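Local coordinates for protein fasciclin-1 (Drosophila melanogaster, PDB 1O70) that acts as a neural cell adhesion molecule at the cell membrane, this chain being its third and fourth FAS1 domains, at residues N21-K26 against V147-H152; E29-N34 against Q75-H80. One frame throughout, in Å; residues are numbered along the deposited sequence.

Contact 1 (N21-K26 against V147-H152). With SO4 (sulfate ion), chain D.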
ATOM      1  N   ASN A  21     -20.452  11.659 -15.446  1.00 70.08           N
ATOM      2  CA  ASN A  21     -20.798  11.394 -16.839  1.00 66.42           C
ATOM      3  C   ASN A  21     -19.562  10.921 -17.587  1.00 62.05           C
ATOM      4  O   ASN A  21     -19.520   9.795 -18.085  1.00 62.16           O
ATOM      5  CB  ASN A  21     -21.352  12.654 -17.516  1.00 69.86           C
ATOM      6  CG  ASN A  21     -22.846  12.810 -17.319  1.00 71.84           C
ATOM      7  OD1 ASN A  21     -23.578  11.821 -17.235  1.00 71.64           O
ATOM      8  ND2 ASN A  21     -23.310  14.055 -17.266  1.00 73.43           N
ATOM      9  N   GLY A  22     -18.549  11.781 -17.648  1.00 55.84           N
ATOM     10  CA  GLY A  22     -17.323  11.425 -18.339  1.00 49.12           C
ATOM     11  C   GLY A  22     -16.573  10.255 -17.724  1.00 44.32           C
ATOM     12  O   GLY A  22     -16.056   9.399 -18.439  1.00 43.70           O
ATOM     13  N   ALA A  23     -16.524  10.204 -16.399  1.00 41.01           N
ATOM     14  CA  ALA A  23     -15.802   9.139 -15.711  1.00 40.30           C
ATOM     15  C   ALA A  23     -16.303   7.737 -16.009  1.00 38.96           C
ATOM     16  O   ALA A  23     -15.541   6.881 -16.450  1.00 39.04           O
ATOM     17  CB  ALA A  23     -15.817   9.379 -14.203  1.00 40.50           C
ATOM     18  N   LEU A  24     -17.579   7.490 -15.749  1.00 39.35           N
ATOM     19  CA  LEU A  24     -18.135   6.166 -15.988  1.00 39.75           C
ATOM     20  C   LEU A  24     -18.007   5.648 -17.420  1.00 39.43           C
ATOM     21  O   LEU A  24     -17.692   4.475 -17.625  1.00 40.42           O
ATOM     22  CB  LEU A  24     -19.597   6.119 -15.555  1.00 39.37           C
ATOM     23  CG  LEU A  24     -19.816   5.561 -14.152  1.00 39.92           C
ATOM     24  CD1 LEU A  24     -21.310   5.388 -13.932  1.00 41.28           C
ATOM     25  CD2 LEU A  24     -19.111   4.205 -13.994  1.00 40.60           C
ATOM     26  N   ARG A  25     -18.247   6.498 -18.415  1.00 38.24           N
ATOM     27  CA  ARG A  25     -18.134   6.024 -19.784  1.00 38.71           C
ATOM     28  C   ARG A  25     -16.688   5.664 -20.084  1.00 38.10           C
ATOM     29  O   ARG A  25     -16.413   4.711 -20.814  1.00 36.89           O
ATOM     30  CB  ARG A  25     -18.614   7.075 -20.784  1.00 38.06           C
ATOM     31  CG  ARG A  25     -17.722   8.275 -20.844  1.00 43.10           C
ATOM     32  CD  ARG A  25     -17.621   8.834 -22.251  1.00 44.19           C
ATOM     33  NE  ARG A  25     -16.704   9.968 -22.260  1.00 45.09           N
ATOM     34  CZ  ARG A  25     -15.380   9.863 -22.325  1.00 45.73           C
ATOM     35  NH1 ARG A  25     -14.804   8.669 -22.405  1.00 45.53           N
ATOM     36  NH2 ARG A  25     -14.631  10.956 -22.272  1.00 44.23           N
ATOM     37  N   LYS A  26     -15.768   6.437 -19.516  1.00 38.23           N
ATOM     38  CA  LYS A  26     -14.339   6.210 -19.711  1.00 38.19           C
ATOM     39  C   LYS A  26     -13.942   4.891 -19.053  1.00 38.29           C
ATOM     40  O   LYS A  26     -13.180   4.105 -19.627  1.00 37.77           O
ATOM     41  CB  LYS A  26     -13.536   7.355 -19.095  1.00 40.07           C
ATOM     42  CG  LYS A  26     -12.035   7.208 -19.245  1.00 42.14           C
ATOM     43  CD  LYS A  26     -11.625   7.254 -20.705  1.00 43.55           C
ATOM     44  CE  LYS A  26     -10.120   7.112 -20.861  1.00 44.35           C
ATOM     45  NZ  LYS A  26      -9.703   7.279 -22.283  1.00 45.75           N
ATOM     46  N   VAL A 147     -21.179   4.066  -6.916  1.00 27.51           N
ATOM     47  CA  VAL A 147     -20.052   4.469  -7.728  1.00 25.15           C
ATOM     48  C   VAL A 147     -19.530   5.762  -7.135  1.00 26.68           C
ATOM     49  O   VAL A 147     -20.309   6.628  -6.737  1.00 27.59           O
ATOM     50  CB  VAL A 147     -20.472   4.717  -9.176  1.00 24.79           C
ATOM     51  CG1 VAL A 147     -19.385   5.505  -9.898  1.00 21.45           C
ATOM     52  CG2 VAL A 147     -20.718   3.398  -9.879  1.00 22.58           C
ATOM     53  N   HIS A 148     -18.213   5.885  -7.074  1.00 27.66           N
ATOM     54  CA  HIS A 148     -17.573   7.081  -6.542  1.00 27.84           C
ATOM     55  C   HIS A 148     -16.460   7.458  -7.512  1.00 30.13           C
ATOM     56  O   HIS A 148     -15.784   6.582  -8.061  1.00 31.67           O
ATOM     57  CB  HIS A 148     -16.934   6.788  -5.190  1.00 27.53           C
ATOM     58  CG  HIS A 148     -17.862   6.166  -4.192  1.00 28.47           C
ATOM     59  ND1 HIS A 148     -18.843   6.884  -3.540  1.00 29.97           N
ATOM     60  CD2 HIS A 148     -17.930   4.907  -3.698  1.00 26.13           C
ATOM     61  CE1 HIS A 148     -19.470   6.096  -2.682  1.00 29.34           C
ATOM     62  NE2 HIS A 148     -18.933   4.891  -2.759  1.00 28.42           N
ATOM     63  N   ILE A 149     -16.246   8.753  -7.710  1.00 31.70           N
ATOM     64  CA  ILE A 149     -15.187   9.198  -8.607  1.00 33.59           C
ATOM     65  C   ILE A 149     -13.942   9.614  -7.817  1.00 33.60           C
ATOM     66  O   ILE A 149     -14.028  10.404  -6.876  1.00 36.06           O
ATOM     67  CB  ILE A 149     -15.664  10.378  -9.509  1.00 34.91           C
ATOM     68  CG1 ILE A 149     -16.724   9.887 -10.497  1.00 36.18           C
ATOM     69  CG2 ILE A 149     -14.510  10.899 -10.364  1.00 34.46           C
ATOM     70  CD1 ILE A 149     -18.027   9.511  -9.886  1.00 39.43           C
ATOM     71  N   ILE A 150     -12.790   9.062  -8.191  1.00 31.00           N
ATOM     72  CA  ILE A 150     -11.538   9.391  -7.522  1.00 30.69           C
ATOM     73  C   ILE A 150     -10.615  10.130  -8.477  1.00 31.91           C
ATOM     74  O   ILE A 150     -10.730   9.991  -9.695  1.00 32.31           O
ATOM     75  CB  ILE A 150     -10.832   8.131  -6.968  1.00 29.45           C
ATOM     76  CG1 ILE A 150     -10.512   7.147  -8.102  1.00 29.00           C
ATOM     77  CG2 ILE A 150     -11.711   7.474  -5.914  1.00 26.13           C
ATOM     78  CD1 ILE A 150      -9.853   5.855  -7.611  1.00 27.19           C
ATOM     79  N   ASP A 151      -9.702  10.917  -7.915  1.00 31.78           N
ATOM     80  CA  ASP A 151      -8.801  11.724  -8.720  1.00 32.51           C
ATOM     81  C   ASP A 151      -7.505  11.074  -9.162  1.00 32.57           C
ATOM     82  O   ASP A 151      -6.664  11.732  -9.771  1.00 32.53           O
ATOM     83  CB  ASP A 151      -8.489  13.033  -7.995  1.00 34.24           C
ATOM     84  CG  ASP A 151      -7.875  12.814  -6.629  1.00 36.07           C
ATOM     85  OD1 ASP A 151      -7.565  11.652  -6.267  1.00 33.94           O
ATOM     86  OD2 ASP A 151      -7.702  13.825  -5.922  1.00 38.36           O
ATOM     87  N   HIS A 152      -7.324   9.799  -8.846  1.00 31.92           N
ATOM     88  CA  HIS A 152      -6.128   9.086  -9.278  1.00 31.79           C
ATOM     89  C   HIS A 152      -6.544   7.691  -9.613  1.00 31.42           C
ATOM     90  O   HIS A 152      -7.543   7.200  -9.094  1.00 30.80           O
ATOM     91  CB  HIS A 152      -5.054   9.020  -8.194  1.00 32.67           C
ATOM     92  CG  HIS A 152      -4.303  10.297  -8.015  1.00 36.03           C
ATOM     93  ND1 HIS A 152      -4.668  11.253  -7.093  1.00 36.92           N
ATOM     94  CD2 HIS A 152      -3.219  10.790  -8.661  1.00 36.93           C
ATOM     95  CE1 HIS A 152      -3.841  12.279  -7.172  1.00 37.72           C
ATOM     96  NE2 HIS A 152      -2.951  12.025  -8.116  1.00 37.92           N
TER
HETATM   97  S   SO4 D1627     -11.461  10.784 -22.903  1.00 83.17           S
HETATM   98  O1  SO4 D1627     -11.799  10.878 -21.466  1.00 83.14           O
HETATM   99  O2  SO4 D1627     -11.612  12.104 -23.541  1.00 83.14           O
HETATM  100  O3  SO4 D1627     -10.072  10.312 -23.047  1.00 83.17           O
HETATM  101  O4  SO4 D1627     -12.366   9.817 -23.560  1.00 82.82           O
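Ala23 sets its CB against CG1 of Ile149, 3.8 Å away, so the first turn of helix 21-33 rests on strand 145-150. Alanine suits this place because its single methyl lets the helix come close: the CA atoms of Ala23 and Ile149 are 7.1 Å apart. Ile149 presents CG1 because that branch lies beside the backbone N, opposite the carbonyl carbon (chi1 -68°). Next along the helix, Leu24 CG approaches Val147 CG1 more loosely, at 4.3 Å. On the solvent side of the same turn, Arg25 and Lys26 hold a sulfate, probably from the crystallisation liquor. The guanidinium meets it edge-on: NH2 of Arg25 gives its straighter bond to O1 (2.9 Å, 152°), while NH1 and NH2 both reach O4 weakly. Lys26 NZ bonds O3 of the sulfate at 3.1 Å. An alanine in place of Lys26 would probably rob that oxygen of its ammonium mate, leaving Arg25 as the sulfate's other partner in this contact. Asn55 packs against both basic side chains. Helix and strand of this FAS1 domain are thus joined by apolar contact alone, while the two basic side chains gather round the anion, Arg25 also forming a salt bridge with Glu29.

Contact 2 (E29-N34 against Q75-H80)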
ATOM      1  N   GLU A  29     -14.984   2.327 -21.291  1.00 37.22           N
ATOM      2  CA  GLU A  29     -14.185   2.321 -22.502  1.00 38.75           C
ATOM      3  C   GLU A  29     -12.896   1.565 -22.208  1.00 38.34           C
ATOM      4  O   GLU A  29     -12.471   0.723 -22.997  1.00 38.17           O
ATOM      5  CB  GLU A  29     -13.880   3.741 -22.955  1.00 40.95           C
ATOM      6  CG  GLU A  29     -14.897   4.273 -23.932  1.00 42.55           C
ATOM      7  CD  GLU A  29     -14.643   5.708 -24.281  1.00 45.73           C
ATOM      8  OE1 GLU A  29     -13.454   6.075 -24.441  1.00 47.46           O
ATOM      9  OE2 GLU A  29     -15.628   6.474 -24.399  1.00 48.32           O
ATOM     10  N   VAL A  30     -12.282   1.853 -21.062  1.00 38.02           N
ATOM     11  CA  VAL A  30     -11.060   1.155 -20.691  1.00 36.54           C
ATOM     12  C   VAL A  30     -11.330  -0.346 -20.615  1.00 37.25           C
ATOM     13  O   VAL A  30     -10.504  -1.155 -21.045  1.00 38.59           O
ATOM     14  CB  VAL A  30     -10.498   1.646 -19.335  1.00 35.27           C
ATOM     15  CG1 VAL A  30      -9.332   0.758 -18.897  1.00 32.16           C
ATOM     16  CG2 VAL A  30     -10.021   3.092 -19.467  1.00 32.29           C
ATOM     17  N   ILE A  31     -12.486  -0.729 -20.084  1.00 37.15           N
ATOM     18  CA  ILE A  31     -12.801  -2.154 -20.005  1.00 38.76           C
ATOM     19  C   ILE A  31     -12.890  -2.779 -21.404  1.00 40.99           C
ATOM     20  O   ILE A  31     -12.473  -3.922 -21.609  1.00 41.60           O
ATOM     21  CB  ILE A  31     -14.123  -2.410 -19.249  1.00 35.98           C
ATOM     22  CG1 ILE A  31     -13.971  -1.991 -17.782  1.00 36.07           C
ATOM     23  CG2 ILE A  31     -14.471  -3.887 -19.294  1.00 33.92           C
ATOM     24  CD1 ILE A  31     -15.234  -2.182 -16.956  1.00 31.94           C
ATOM     25  N   MET A  32     -13.423  -2.023 -22.361  1.00 42.78           N
ATOM     26  CA  MET A  32     -13.554  -2.508 -23.733  1.00 46.19           C
ATOM     27  C   MET A  32     -12.185  -2.783 -24.358  1.00 47.90           C
ATOM     28  O   MET A  32     -11.967  -3.850 -24.935  1.00 47.42           O
ATOM     29  CB  MET A  32     -14.344  -1.494 -24.572  1.00 46.88           C
ATOM     30  CG  MET A  32     -15.824  -1.425 -24.198  1.00 48.47           C
ATOM     31  SD  MET A  32     -16.725  -0.047 -24.941  1.00 50.44           S
ATOM     32  CE  MET A  32     -17.185  -0.766 -26.497  1.00 51.95           C
ATOM     33  N   ASP A  33     -11.264  -1.830 -24.221  1.00 49.85           N
ATOM     34  CA  ASP A  33      -9.919  -1.971 -24.768  1.00 52.50           C
ATOM     35  C   ASP A  33      -9.159  -3.170 -24.206  1.00 53.53           C
ATOM     36  O   ASP A  33      -8.266  -3.700 -24.869  1.00 54.35           O
ATOM     37  CB  ASP A  33      -9.074  -0.718 -24.492  1.00 55.31           C
ATOM     38  CG  ASP A  33      -9.686   0.552 -25.050  1.00 58.35           C
ATOM     39  OD1 ASP A  33     -10.046   0.573 -26.245  1.00 60.30           O
ATOM     40  OD2 ASP A  33      -9.793   1.540 -24.289  1.00 59.83           O
ATOM     41  N   ASN A  34      -9.495  -3.605 -22.995  1.00 55.08           N
ATOM     42  CA  ASN A  34      -8.745  -4.708 -22.403  1.00 57.02           C
ATOM     43  C   ASN A  34      -9.443  -6.010 -22.062  1.00 58.12           C
ATOM     44  O   ASN A  34      -9.325  -6.502 -20.939  1.00 59.98           O
ATOM     45  CB  ASN A  34      -7.998  -4.209 -21.163  1.00 56.53           C
ATOM     46  CG  ASN A  34      -7.145  -2.988 -21.459  1.00 58.11           C
ATOM     47  OD1 ASN A  34      -7.655  -1.863 -21.545  1.00 56.38           O
ATOM     48  ND2 ASN A  34      -5.845  -3.204 -21.643  1.00 58.00           N
ATOM     49  N   GLN A  75      -5.823  -6.035 -14.226  1.00 47.38           N
ATOM     50  CA  GLN A  75      -5.527  -6.081 -12.802  1.00 44.02           C
ATOM     51  C   GLN A  75      -5.805  -4.727 -12.173  1.00 41.67           C
ATOM     52  O   GLN A  75      -6.304  -4.641 -11.048  1.00 39.61           O
ATOM     53  CB  GLN A  75      -4.076  -6.452 -12.564  1.00 45.67           C
ATOM     54  CG  GLN A  75      -3.740  -7.861 -12.945  1.00 49.05           C
ATOM     55  CD  GLN A  75      -2.336  -8.224 -12.517  1.00 51.99           C
ATOM     56  OE1 GLN A  75      -2.035  -8.311 -11.319  1.00 53.90           O
ATOM     57  NE2 GLN A  75      -1.460  -8.424 -13.494  1.00 52.82           N
ATOM     58  N   ILE A  76      -5.474  -3.673 -12.906  1.00 37.85           N
ATOM     59  CA  ILE A  76      -5.703  -2.326 -12.433  1.00 37.30           C
ATOM     60  C   ILE A  76      -7.200  -2.087 -12.349  1.00 37.81           C
ATOM     61  O   ILE A  76      -7.707  -1.624 -11.328  1.00 38.46           O
ATOM     62  CB  ILE A  76      -5.045  -1.319 -13.376  1.00 37.77           C
ATOM     63  CG1 ILE A  76      -3.525  -1.453 -13.249  1.00 37.97           C
ATOM     64  CG2 ILE A  76      -5.539   0.092 -13.078  1.00 36.63           C
ATOM     65  CD1 ILE A  76      -2.729  -0.489 -14.094  1.00 37.91           C
ATOM     66  N   LEU A  77      -7.910  -2.426 -13.419  1.00 37.48           N
ATOM     67  CA  LEU A  77      -9.356  -2.265 -13.436  1.00 37.04           C
ATOM     68  C   LEU A  77      -9.996  -3.039 -12.289  1.00 36.53           C
ATOM     69  O   LEU A  77     -10.829  -2.495 -11.562  1.00 37.94           O
ATOM     70  CB  LEU A  77      -9.941  -2.753 -14.767  1.00 36.98           C
ATOM     71  CG  LEU A  77      -9.760  -1.870 -16.013  1.00 37.91           C
ATOM     72  CD1 LEU A  77     -10.063  -2.686 -17.254  1.00 35.52           C
ATOM     73  CD2 LEU A  77     -10.675  -0.649 -15.935  1.00 36.16           C
ATOM     74  N   ASN A  78      -9.596  -4.296 -12.111  1.00 34.22           N
ATOM     75  CA  ASN A  78     -10.168  -5.129 -11.061  1.00 34.33           C
ATOM     76  C   ASN A  78     -10.057  -4.600  -9.639  1.00 33.91           C
ATOM     77  O   ASN A  78     -10.934  -4.867  -8.822  1.00 35.46           O
ATOM     78  CB  ASN A  78      -9.571  -6.529 -11.101  1.00 37.08           C
ATOM     79  CG  ASN A  78      -9.917  -7.266 -12.368  1.00 39.47           C
ATOM     80  OD1 ASN A  78     -11.010  -7.119 -12.906  1.00 37.61           O
ATOM     81  ND2 ASN A  78      -8.985  -8.075 -12.852  1.00 42.92           N
ATOM     82  N   MET A  79      -8.997  -3.860  -9.329  1.00 31.82           N
ATOM     83  CA  MET A  79      -8.857  -3.350  -7.975  1.00 30.69           C
ATOM     84  C   MET A  79      -9.742  -2.132  -7.721  1.00 30.21           C
ATOM     85  O   MET A  79      -9.873  -1.680  -6.582  1.00 27.88           O
ATOM     86  CB  MET A  79      -7.390  -3.037  -7.642  1.00 31.50           C
ATOM     87  CG  MET A  79      -6.753  -1.956  -8.466  1.00 33.66           C
ATOM     88  SD  MET A  79      -5.069  -1.560  -7.901  1.00 38.05           S
ATOM     89  CE  MET A  79      -4.145  -3.007  -8.487  1.00 30.80           C
ATOM     90  N   HIS A  80     -10.360  -1.605  -8.780  1.00 29.86           N
ATOM     91  CA  HIS A  80     -11.266  -0.462  -8.641  1.00 27.99           C
ATOM     92  C   HIS A  80     -12.679  -0.994  -8.430  1.00 28.84           C
ATOM     93  O   HIS A  80     -13.621  -0.215  -8.301  1.00 28.23           O
ATOM     94  CB  HIS A  80     -11.275   0.410  -9.897  1.00 27.72           C
ATOM     95  CG  HIS A  80     -10.083   1.305 -10.037  1.00 28.23           C
ATOM     96  ND1 HIS A  80      -8.895   0.886 -10.596  1.00 28.07           N
ATOM     97  CD2 HIS A  80      -9.914   2.616  -9.735  1.00 28.70           C
ATOM     98  CE1 HIS A  80      -8.048   1.901 -10.640  1.00 29.12           C
ATOM     99  NE2 HIS A  80      -8.642   2.962 -10.124  1.00 29.54           N
TER
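Ile31 and Leu77 mark the closest backbone approach of the helical segments 29-34 and 75-80, with their CA atoms 7.4 Å apart and no hydrogen bond passing between the two. The gap is filled chiefly by Leu77, which directs its side chain at the other helix and brings both of its methyls to bear on the consecutive residues Val30 and Ile31. CD2 of Leu77 lies 3.5 Å from CG1 of Val30, and CD1 of Leu77 also borders that methyl, so the fork of the leucine closes on a single branch of the valine. Val30 offers CG1 because this methyl stands opposite the backbone N (chi1 172°). Like Val30, Ile31 meets the leucine at a slant: its CG1 is 4.0 Å from Leu77 CD1, and the same methyl rests 3.9 Å from Ile31 CA, on the backbone itself. Beta-branched valine and isoleucine give the helix a firm apolar surface close to its axis, whereas leucine, branched one carbon further out at CG, carries its two methyls across the space. Val38 of helix 37-43 touches both Ile31 and Leu77, and Phe27, a turn earlier on helix 21-33, also packs on Leu77. At the end of the second segment, His80 ND1 donates to Ile76 O over 2.9 Å (159°); the oxygen lies close to the ring plane, which fixes how the imidazole is turned. Buried hydrocarbon thus joins helices 21-33 and 70-79 of the third FAS1 domain, an interface dependent on shape and the hydrophobic effect.

How the contacts relate
Both contacts hang on helix 21-33 of the third FAS1 domain: contact 1 uses its beginning to meet the sheet, contact 2 its end to meet helix 70-79. Their centres lie about 13 Å apart, and they touch where Ile150 CD1 comes within 3.9 Å of His80 CD2. Each is buried and apolar across its segments, yet the chemistry differs. Contact 1 sets an alanine and a leucine on a beta strand and has a charged, anion-holding outer side; contact 2 relies on one leucine laid against two beta-branched residues. Together they tie one helix to an inner strand of the mixed sheet and to a second helix of the same domain.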